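Local atomic coordinates of purine nucleoside phosphorylase (Schistosoma mansoni, PDB entry 6B4T), a protein that catalyses the reversible phosphorolysis of purine nucleosides such as inosine and guanosine, releasing the free base and ribose 1-phosphate. Residues 192-197 with 220-225; 115-120 with 239-244; 120-125 with 246-251. All blocks are in the same frame, centred on the assembly; numbering follows the deposited sequence.

In the fold
All three contacts reach the same mixed sheet. Contact 2 is a buried parallel pair of neighbouring strands, joined by a backbone ladder and one short side-chain bond. Contact 1, about 9 Å away between centres, is equally buried, but there an aromatic strand end meets the turn that starts helix 224-232; Thr223 OG1 and Asn117 ND2, 2.9 Å apart, tie the two contacts together. Contact 3 carries the strand pair of contact 2 onward, sharing Gly120; its centre lies about 21 Å from the centre of the chain, still mostly buried, with Asn246 capping helix 247-253 and Arg124 exposed at its rim. All three approach the bound 4-methylpyridin-2-ol, and contact 1 also borders neighbouring subunits.

Contact 1: residues 192-197 with 220-225. With CQJ (4-methylpyridin-2-ol), chain I.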
loop_
_atom_site.group_PDB
_atom_site.type_symbol
_atom_site.label_atom_id
_atom_site.label_comp_id
_atom_site.label_asym_id
_atom_site.label_seq_id
_atom_site.Cartn_x
_atom_site.Cartn_y
_atom_site.Cartn_z
ATOM N N GLY A 192 -4.696 17.753 15.820
ATOM C CA GLY A 192 -3.747 17.345 14.795
ATOM C C GLY A 192 -4.260 16.309 13.813
ATOM O O GLY A 192 -5.326 15.703 13.983
ATOM N N VAL A 193 -3.455 16.118 12.772
ATOM C CA VAL A 193 -3.694 15.151 11.693
ATOM C C VAL A 193 -2.950 13.843 11.992
ATOM O O VAL A 193 -1.728 13.860 12.221
ATOM C CB VAL A 193 -3.242 15.727 10.337
ATOM C CG1 VAL A 193 -3.342 14.671 9.227
ATOM C CG2 VAL A 193 -4.027 16.992 9.977
ATOM N N TYR A 194 -3.680 12.709 11.932
ATOM C CA TYR A 194 -3.172 11.364 12.245
ATOM C C TYR A 194 -2.800 10.610 10.968
ATOM O O TYR A 194 -3.644 10.420 10.081
ATOM C CB TYR A 194 -4.235 10.588 13.026
ATOM C CG TYR A 194 -3.900 9.166 13.477
ATOM C CD1 TYR A 194 -3.485 8.909 14.779
ATOM C CD2 TYR A 194 -4.032 8.079 12.618
ATOM C CE1 TYR A 194 -3.217 7.628 15.220
ATOM C CE2 TYR A 194 -3.751 6.784 13.046
ATOM C CZ TYR A 194 -3.344 6.554 14.352
ATOM O OH TYR A 194 -3.075 5.275 14.778
ATOM N N ALA A 195 -1.547 10.170 10.875
ATOM C CA ALA A 195 -1.106 9.301 9.780
ATOM C C ALA A 195 -1.219 7.843 10.201
ATOM O O ALA A 195 -0.708 7.465 11.260
ATOM C CB ALA A 195 0.343 9.601 9.395
ATOM N N PHE A 196 -1.846 7.016 9.341
ATOM C CA PHE A 196 -2.002 5.574 9.582
ATOM C C PHE A 196 -0.828 4.833 8.911
ATOM O O PHE A 196 -0.744 4.766 7.682
ATOM C CB PHE A 196 -3.378 5.122 9.059
ATOM C CG PHE A 196 -3.702 3.638 9.236
ATOM C CD1 PHE A 196 -3.055 2.832 10.182
ATOM C CD2 PHE A 196 -4.664 3.036 8.416
ATOM C CE1 PHE A 196 -3.359 1.477 10.306
ATOM C CE2 PHE A 196 -4.962 1.687 8.535
ATOM C CZ PHE A 196 -4.310 0.895 9.475
ATOM N N ASN A 197 0.095 4.308 9.740
ATOM C CA ASN A 197 1.145 3.356 9.353
ATOM C C ASN A 197 0.612 1.947 9.623
ATOM O O ASN A 197 0.329 1.591 10.774
ATOM C CB ASN A 197 2.405 3.615 10.195
ATOM C CG ASN A 197 3.446 2.486 10.127
ATOM O OD1 ASN A 197 3.569 1.786 9.116
ATOM N ND2 ASN A 197 4.179 2.292 11.238
ATOM N N GLY A 220 0.383 6.432 13.919
ATOM C CA GLY A 220 0.103 5.207 14.640
ATOM C C GLY A 220 -0.467 4.134 13.737
ATOM O O GLY A 220 -0.640 4.342 12.530
ATOM N N MET A 221 -0.788 2.981 14.357
ATOM C CA MET A 221 -1.125 1.757 13.625
ATOM C C MET A 221 -2.585 1.311 13.789
ATOM O O MET A 221 -2.886 0.143 13.546
ATOM C CB MET A 221 -0.182 0.619 14.052
ATOM C CG MET A 221 1.299 0.957 14.043
ATOM S SD MET A 221 2.263 -0.401 14.802
ATOM C CE MET A 221 3.855 0.387 14.993
ATOM N N SER A 222 -3.491 2.188 14.236
ATOM C CA SER A 222 -4.875 1.799 14.510
ATOM C C SER A 222 -5.804 2.948 14.117
ATOM O O SER A 222 -5.411 3.878 13.410
ATOM C CB SER A 222 -5.061 1.431 15.991
ATOM O OG SER A 222 -5.009 2.611 16.781
ATOM N N THR A 223 -7.061 2.833 14.563
ATOM C CA THR A 223 -8.051 3.911 14.611
ATOM C C THR A 223 -8.692 4.266 13.259
ATOM O O THR A 223 -9.928 4.278 13.147
ATOM C CB THR A 223 -7.433 5.138 15.288
ATOM O OG1 THR A 223 -7.135 4.806 16.653
ATOM C CG2 THR A 223 -8.439 6.298 15.331
ATOM N N VAL A 224 -7.891 4.514 12.211
ATOM C CA VAL A 224 -8.470 4.900 10.915
ATOM C C VAL A 224 -9.422 3.845 10.364
ATOM O O VAL A 224 -10.490 4.226 9.837
ATOM C CB VAL A 224 -7.335 5.300 9.947
ATOM C CG1 VAL A 224 -7.792 5.417 8.506
ATOM C CG2 VAL A 224 -6.716 6.646 10.417
ATOM N N PRO A 225 -9.137 2.520 10.429
ATOM C CA PRO A 225 -10.143 1.533 9.948
ATOM C C PRO A 225 -11.488 1.647 10.646
ATOM O O PRO A 225 -12.539 1.667 9.972
ATOM C CB PRO A 225 -9.467 0.180 10.220
ATOM C CG PRO A 225 -7.969 0.497 10.161
ATOM C CD PRO A 225 -7.880 1.852 10.842
HETATM C C4 CQJ I . 3.494 4.185 17.243
HETATM C C5 CQJ I . 3.205 4.040 18.535
HETATM C C3 CQJ I . 5.405 5.431 18.020
HETATM C C2 CQJ I . 4.846 5.717 19.402
HETATM C C1 CQJ I . 3.980 4.753 19.572
HETATM O O CQJ I . 2.851 3.592 16.206
HETATM N N CQJ I . 4.689 4.991 17.038
HETATM C C CQJ I . 3.197 4.616 20.879
HETATM O O HOH W 1 -2.195 4.441 17.302
#
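Phe196 packs against Val224 and Pro225 at the start of helix 224-232. Its CB lies 3.9 Å from Val224 CG2, and the ring carbon CD2 is 3.8 Å from Val224 CB. Farther out, CE2 comes to 3.6 Å from Pro225 CG, with CZ almost as near the same atom; Pro225 CD adds an off-centre CH-pi contact. On the other flank CE1 approaches Met221 O at 3.5 Å, while Gly220 O sits at the ring edge, in plane. With CG swung opposite the backbone N (chi1 -180°), the ring can reach both the turn and the helix.

Two residues earlier, Tyr194 points to the same turn and ends in a hydroxyl that accepts a nearly straight bond from Ser222 N (3.2 Å to OH, 168° at the hydrogen). A water 2.8 Å from Tyr194 OH lies at the ring edge, in plane. The backbones form a parallel bridge: Gly220 N donates to Ala195 O, and Asn197 N to Gly220 O at 2.9 Å. Thr223 occupies the N-cap position without making a capping bond, its hydroxyl being engaged by Asn117.

Met221 heads away from the strand beyond CB and CG, which still touch Asn197 O, bringing CE to 3.6 Å from the O atom of the bound 4-methylpyridin-2-ol and touching Phe161 of the second subunit; Phe196 packs on Leu145 of that same subunit. A methionine beside the ligand, met by a phenylalanine from across the interface, is consistent with the nucleoside pocket of trimeric purine nucleoside phosphorylases.

Contact 2: residues 115-120 with 239-244. With CQJ (4-methylpyridin-2-ol), chain I; DMS (dimethyl sulfoxide), chain H.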
loop_
_atom_site.group_PDB
_atom_site.type_symbol
_atom_site.label_atom_id
_atom_site.label_comp_id
_atom_site.label_asym_id
_atom_site.label_seq_id
_atom_site.Cartn_x
_atom_site.Cartn_y
_atom_site.Cartn_z
ATOM N N ILE A 115 -12.916 6.827 20.835
ATOM C CA ILE A 115 -11.748 5.983 20.555
ATOM C C ILE A 115 -10.489 6.615 21.145
ATOM O O ILE A 115 -10.284 7.830 21.038
ATOM C CB ILE A 115 -11.562 5.761 19.035
ATOM C CG1 ILE A 115 -12.849 5.251 18.390
ATOM C CG2 ILE A 115 -10.404 4.765 18.760
ATOM C CD1 ILE A 115 -12.788 5.275 16.838
ATOM N N THR A 116 -9.638 5.794 21.786
ATOM C CA THR A 116 -8.311 6.254 22.208
ATOM C C THR A 116 -7.225 5.340 21.633
ATOM O O THR A 116 -7.469 4.161 21.327
ATOM C CB THR A 116 -8.151 6.333 23.772
ATOM O OG1 THR A 116 -8.312 5.031 24.357
ATOM C CG2 THR A 116 -9.148 7.308 24.415
ATOM N N ASN A 117 -6.015 5.895 21.470
ATOM C CA ASN A 117 -4.864 5.133 21.000
ATOM C C ASN A 117 -3.580 5.729 21.583
ATOM O O ASN A 117 -3.569 6.850 22.115
ATOM C CB ASN A 117 -4.796 5.087 19.448
ATOM C CG ASN A 117 -4.585 6.460 18.804
ATOM O OD1 ASN A 117 -3.593 7.114 19.043
ATOM N ND2 ASN A 117 -5.492 6.852 17.908
ATOM N N LEU A 118 -2.496 4.941 21.481
ATOM C CA LEU A 118 -1.129 5.382 21.744
ATOM C C LEU A 118 -0.428 5.614 20.407
ATOM O O LEU A 118 -0.568 4.816 19.469
ATOM C CB LEU A 118 -0.374 4.340 22.571
ATOM C CG LEU A 118 -0.749 4.154 24.038
ATOM C CD1 LEU A 118 -0.405 2.745 24.423
ATOM C CD2 LEU A 118 0.028 5.148 24.892
ATOM N N ALA A 119 0.288 6.737 20.288
ATOM C CA ALA A 119 0.845 7.160 19.008
ATOM C C ALA A 119 2.202 7.840 19.184
ATOM O O ALA A 119 2.597 8.221 20.293
ATOM C CB ALA A 119 -0.121 8.113 18.295
ATOM N N GLY A 120 2.901 8.026 18.065
ATOM C CA GLY A 120 4.157 8.778 18.032
ATOM C C GLY A 120 3.951 10.212 17.567
ATOM O O GLY A 120 3.153 10.479 16.660
ATOM N N ALA A 239 -11.842 10.845 18.446
ATOM C CA ALA A 239 -10.628 10.036 18.535
ATOM C C ALA A 239 -9.500 10.848 19.161
ATOM O O ALA A 239 -9.265 11.989 18.758
ATOM C CB ALA A 239 -10.217 9.548 17.130
ATOM N N VAL A 240 -8.845 10.281 20.192
ATOM C CA VAL A 240 -7.809 10.985 20.958
ATOM C C VAL A 240 -6.565 10.107 21.014
ATOM O O VAL A 240 -6.661 8.932 21.377
ATOM C CB VAL A 240 -8.290 11.328 22.378
ATOM C CG1 VAL A 240 -7.219 12.125 23.132
ATOM C CG2 VAL A 240 -9.594 12.152 22.349
ATOM N N SER A 241 -5.402 10.667 20.638
ATOM C CA SER A 241 -4.113 9.982 20.774
ATOM C C SER A 241 -3.390 10.442 22.047
ATOM O O SER A 241 -3.374 11.639 22.370
ATOM C CB SER A 241 -3.200 10.261 19.572
ATOM O OG SER A 241 -3.657 9.652 18.388
ATOM N N LEU A 242 -2.781 9.479 22.758
ATOM C CA LEU A 242 -1.796 9.752 23.805
ATOM C C LEU A 242 -0.397 9.590 23.203
ATOM O O LEU A 242 -0.075 8.543 22.627
ATOM C CB LEU A 242 -1.979 8.818 25.011
ATOM C CG LEU A 242 -0.846 8.826 26.040
ATOM C CD1 LEU A 242 -0.660 10.193 26.688
ATOM C CD2 LEU A 242 -1.145 7.773 27.110
ATOM N N ILE A 243 0.426 10.632 23.306
ATOM C CA ILE A 243 1.733 10.673 22.657
ATOM C C ILE A 243 2.766 10.019 23.561
ATOM O O ILE A 243 2.963 10.460 24.688
ATOM C CB ILE A 243 2.133 12.126 22.339
ATOM C CG1 ILE A 243 1.076 12.781 21.437
ATOM C CG2 ILE A 243 3.528 12.218 21.737
ATOM C CD1 ILE A 243 0.851 12.081 20.112
ATOM N N ALA A 244 3.474 9.005 23.036
ATOM C CA ALA A 244 4.472 8.297 23.826
ATOM C C ALA A 244 5.870 8.894 23.700
ATOM O O ALA A 244 6.675 8.738 24.612
ATOM C CB ALA A 244 4.514 6.824 23.423
HETATM C C4 CQJ I . 3.494 4.185 17.243
HETATM C C5 CQJ I . 3.205 4.040 18.535
HETATM C C3 CQJ I . 5.405 5.431 18.020
HETATM C C2 CQJ I . 4.846 5.717 19.402
HETATM C C1 CQJ I . 3.980 4.753 19.572
HETATM O O CQJ I . 2.851 3.592 16.206
HETATM N N CQJ I . 4.689 4.991 17.038
HETATM C C CQJ I . 3.197 4.616 20.879
HETATM S S DMS H . -3.092 1.440 20.439
HETATM O O DMS H . -3.359 2.491 21.443
HETATM C C1 DMS H . -4.212 0.047 20.808
HETATM C C2 DMS H . -3.380 1.979 18.758
#
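Ser241 OG gives a short bond, 2.6 Å, to Asn117 OD1, arriving in the plane of the amide on a lone pair (117° at the oxygen). ND2, the second anchor of that amide, is held by Thr223, so both polar atoms are engaged and its rotation is fixed. Asn117 CG, set between its backbone N and carbonyl carbon (chi1 64°), brings the amide toward the neighbouring strand and Ser241.

Behind this pair runs a parallel ladder. Val240 N, Leu242 N and Ala244 N donate to Ile115 O, Asn117 O and Ala119 O, the middle bond being 2.8 Å between Leu242 N and Asn117 O; in return Val240 O and Leu242 O accept from Asn117 N and Ala119 N. The strand segments are twisted 35° against each other.

On the face of Thr116 and Val240, Leu118 and Leu242 lie side by side, CD2 to CD2 at 3.6 Å. Helix 259-283 covers this face, with Phe277 on Thr116 and Val240 and with Val262 on Leu118.

At the strand ends Gly120 N is 3.3 Å from C2 of 4-methylpyridin-2-ol, and Ala244 CB is 3.6 Å from its methyl carbon C. Leu118 N donates at 2.6 Å to the oxygen of a dimethyl sulfoxide, probably from the crystallisation liquor and also held by Ser35 N. An N-H offered here, near the end of strand 112-121, is consistent with the phosphate site beside the base site of the phosphorylase superfamily.

Contact 3: residues 120-125 with 246-251; sequences GGINRK and NSILDA. With CQJ (4-methylpyridin-2-ol), chain I.
Asn246 is the N-cap of helix 247-253, and its amide reaches across to the loop that follows Gly121. OD1 accepts from Leu249 N at 3.0 Å (169° at the hydrogen) and, weakly, from Ile248 N. ND2 of the same amide makes a weak, bent bond of 3.0 Å to Asn123 O and a hydrogen bond to Leu126 O. With CG opposite the backbone N (chi1 -172°), one amide thus seals the helix start and holds the neighbouring loop.

The backbones meet alongside. Ser247 N donates to Gly121 O at 2.8 Å, in the carbonyl plane, and Gly121 pairs with Asn246 in a parallel bridge. This is the last rung between strands 112-121 and 236-246: beyond it one chain runs into a loop, the other winds into the helix. The loop is shaped by an Asx turn, in which Asn123 OD1 accepts from Lys125 N at 3.0 Å, while Asn123 ND2 bonds Asp217.

Ile248 sits between two loop residues and crosses each at about a right angle. Its CG1 lies 3.5 Å from Ile122 O and 4.2 Å from Ile122 CG2. Its other branch, CG2, lies over one face of the Arg124 guanidinium, offset to the rim and 3.6 Å from NH2. The exposed arginine is extended from CG to NE, then turned (chi4 -73°) so that its face meets Ile248, and its NH2 forms a salt bridge with Glu252.

Ser247 OG, on the side nearer the 4-methylpyridin-2-ol, bonds Glu203 and Asn245, residues consistent with the base-recognition pair of this family.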
loop_
_atom_site.group_PDB
_atom_site.type_symbol
_atom_site.label_atom_id
_atom_site.label_comp_id
_atom_site.label_asym_id
_atom_site.label_seq_id
_atom_site.Cartn_x
_atom_site.Cartn_y
_atom_site.Cartn_z
ATOM N N GLY A 120 2.901 8.026 18.065
ATOM C CA GLY A 120 4.157 8.778 18.032
ATOM C C GLY A 120 3.951 10.212 17.567
ATOM O O GLY A 120 3.153 10.479 16.660
ATOM N N GLY A 121 4.675 11.140 18.206
ATOM C CA GLY A 121 4.613 12.552 17.835
ATOM C C GLY A 121 5.536 12.905 16.671
ATOM O O GLY A 121 6.684 12.481 16.628
ATOM N N ILE A 122 4.999 13.670 15.713
ATOM C CA ILE A 122 5.753 14.208 14.579
ATOM C C ILE A 122 5.912 15.734 14.693
ATOM O O ILE A 122 7.025 16.251 14.632
ATOM C CB ILE A 122 5.096 13.806 13.229
ATOM C CG1 ILE A 122 5.014 12.270 13.048
ATOM C CG2 ILE A 122 5.826 14.481 12.049
ATOM C CD1 ILE A 122 6.369 11.551 12.946
ATOM N N ASN A 123 4.808 16.457 14.888
ATOM C CA ASN A 123 4.844 17.913 15.094
ATOM C C ASN A 123 5.784 18.265 16.239
ATOM O O ASN A 123 5.775 17.620 17.292
ATOM C CB ASN A 123 3.419 18.411 15.395
ATOM C CG ASN A 123 3.286 19.930 15.373
ATOM O OD1 ASN A 123 4.003 20.646 16.056
ATOM N ND2 ASN A 123 2.351 20.419 14.567
ATOM N N ARG A 124 6.598 19.304 16.034
ATOM C CA ARG A 124 7.629 19.613 17.015
ATOM C C ARG A 124 7.062 20.110 18.345
ATOM O O ARG A 124 7.770 20.061 19.350
ATOM C CB ARG A 124 8.621 20.624 16.422
ATOM C CG ARG A 124 9.577 19.941 15.426
ATOM C CD ARG A 124 10.423 20.931 14.636
ATOM N NE ARG A 124 11.338 20.287 13.683
ATOM C CZ ARG A 124 12.445 19.629 14.030
ATOM N NH1 ARG A 124 12.774 19.483 15.315
ATOM N NH2 ARG A 124 13.222 19.102 13.088
ATOM N N LYS A 125 5.805 20.542 18.411
ATOM C CA LYS A 125 5.288 21.009 19.697
ATOM C C LYS A 125 4.723 19.879 20.567
ATOM O O LYS A 125 4.255 20.156 21.676
ATOM C CB LYS A 125 4.238 22.115 19.490
ATOM C CG LYS A 125 2.962 21.719 18.780
ATOM C CD LYS A 125 2.204 22.964 18.293
ATOM C CE LYS A 125 1.109 22.603 17.284
ATOM N NZ LYS A 125 0.256 21.454 17.718
ATOM N N ASN A 246 8.452 11.798 20.843
ATOM C CA ASN A 246 8.515 12.591 19.613
ATOM C C ASN A 246 9.553 11.950 18.692
ATOM O O ASN A 246 10.753 11.978 18.988
ATOM C CB ASN A 246 8.846 14.058 19.899
ATOM C CG ASN A 246 8.731 14.904 18.655
ATOM O OD1 ASN A 246 9.524 14.733 17.732
ATOM N ND2 ASN A 246 7.711 15.767 18.585
ATOM N N SER A 247 9.087 11.349 17.588
ATOM C CA SER A 247 9.967 10.586 16.709
ATOM C C SER A 247 10.938 11.455 15.919
ATOM O O SER A 247 11.992 10.958 15.502
ATOM C CB SER A 247 9.133 9.741 15.730
ATOM O OG SER A 247 8.324 8.825 16.438
ATOM N N ILE A 248 10.608 12.736 15.697
ATOM C CA ILE A 248 11.532 13.653 15.027
ATOM C C ILE A 248 12.702 14.006 15.953
ATOM O O ILE A 248 13.870 13.973 15.537
ATOM C CB ILE A 248 10.778 14.909 14.536
ATOM C CG1 ILE A 248 9.799 14.580 13.400
ATOM C CG2 ILE A 248 11.738 15.973 14.090
ATOM C CD1 ILE A 248 10.428 14.053 12.113
ATOM N N LEU A 249 12.420 14.345 17.215
ATOM C CA LEU A 249 13.506 14.569 18.175
ATOM C C LEU A 249 14.347 13.310 18.332
ATOM O O LEU A 249 15.581 13.381 18.389
ATOM C CB LEU A 249 12.952 15.019 19.534
ATOM C CG LEU A 249 12.665 16.497 19.769
ATOM C CD1 LEU A 249 12.299 16.662 21.232
ATOM C CD2 LEU A 249 13.859 17.364 19.418
ATOM N N ASP A 250 13.698 12.146 18.421
ATOM C CA ASP A 250 14.459 10.910 18.594
ATOM C C ASP A 250 15.399 10.672 17.410
ATOM O O ASP A 250 16.540 10.235 17.601
ATOM C CB ASP A 250 13.511 9.715 18.783
ATOM C CG ASP A 250 12.684 9.781 20.095
ATOM O OD1 ASP A 250 12.975 10.601 21.009
ATOM O OD2 ASP A 250 11.727 8.969 20.219
ATOM N N ALA A 251 14.959 10.986 16.185
ATOM C CA ALA A 251 15.847 10.788 15.029
ATOM C C ALA A 251 17.046 11.726 15.076
ATOM O O ALA A 251 18.164 11.338 14.709
ATOM C CB ALA A 251 15.067 10.979 13.726
HETATM C C4 CQJ I . 3.494 4.185 17.243
HETATM C C5 CQJ I . 3.205 4.040 18.535
HETATM C C3 CQJ I . 5.405 5.431 18.020
HETATM C C2 CQJ I . 4.846 5.717 19.402
HETATM C C1 CQJ I . 3.980 4.753 19.572
HETATM O O CQJ I . 2.851 3.592 16.206
HETATM N N CQJ I . 4.689 4.991 17.038
HETATM C C CQJ I . 3.197 4.616 20.879
#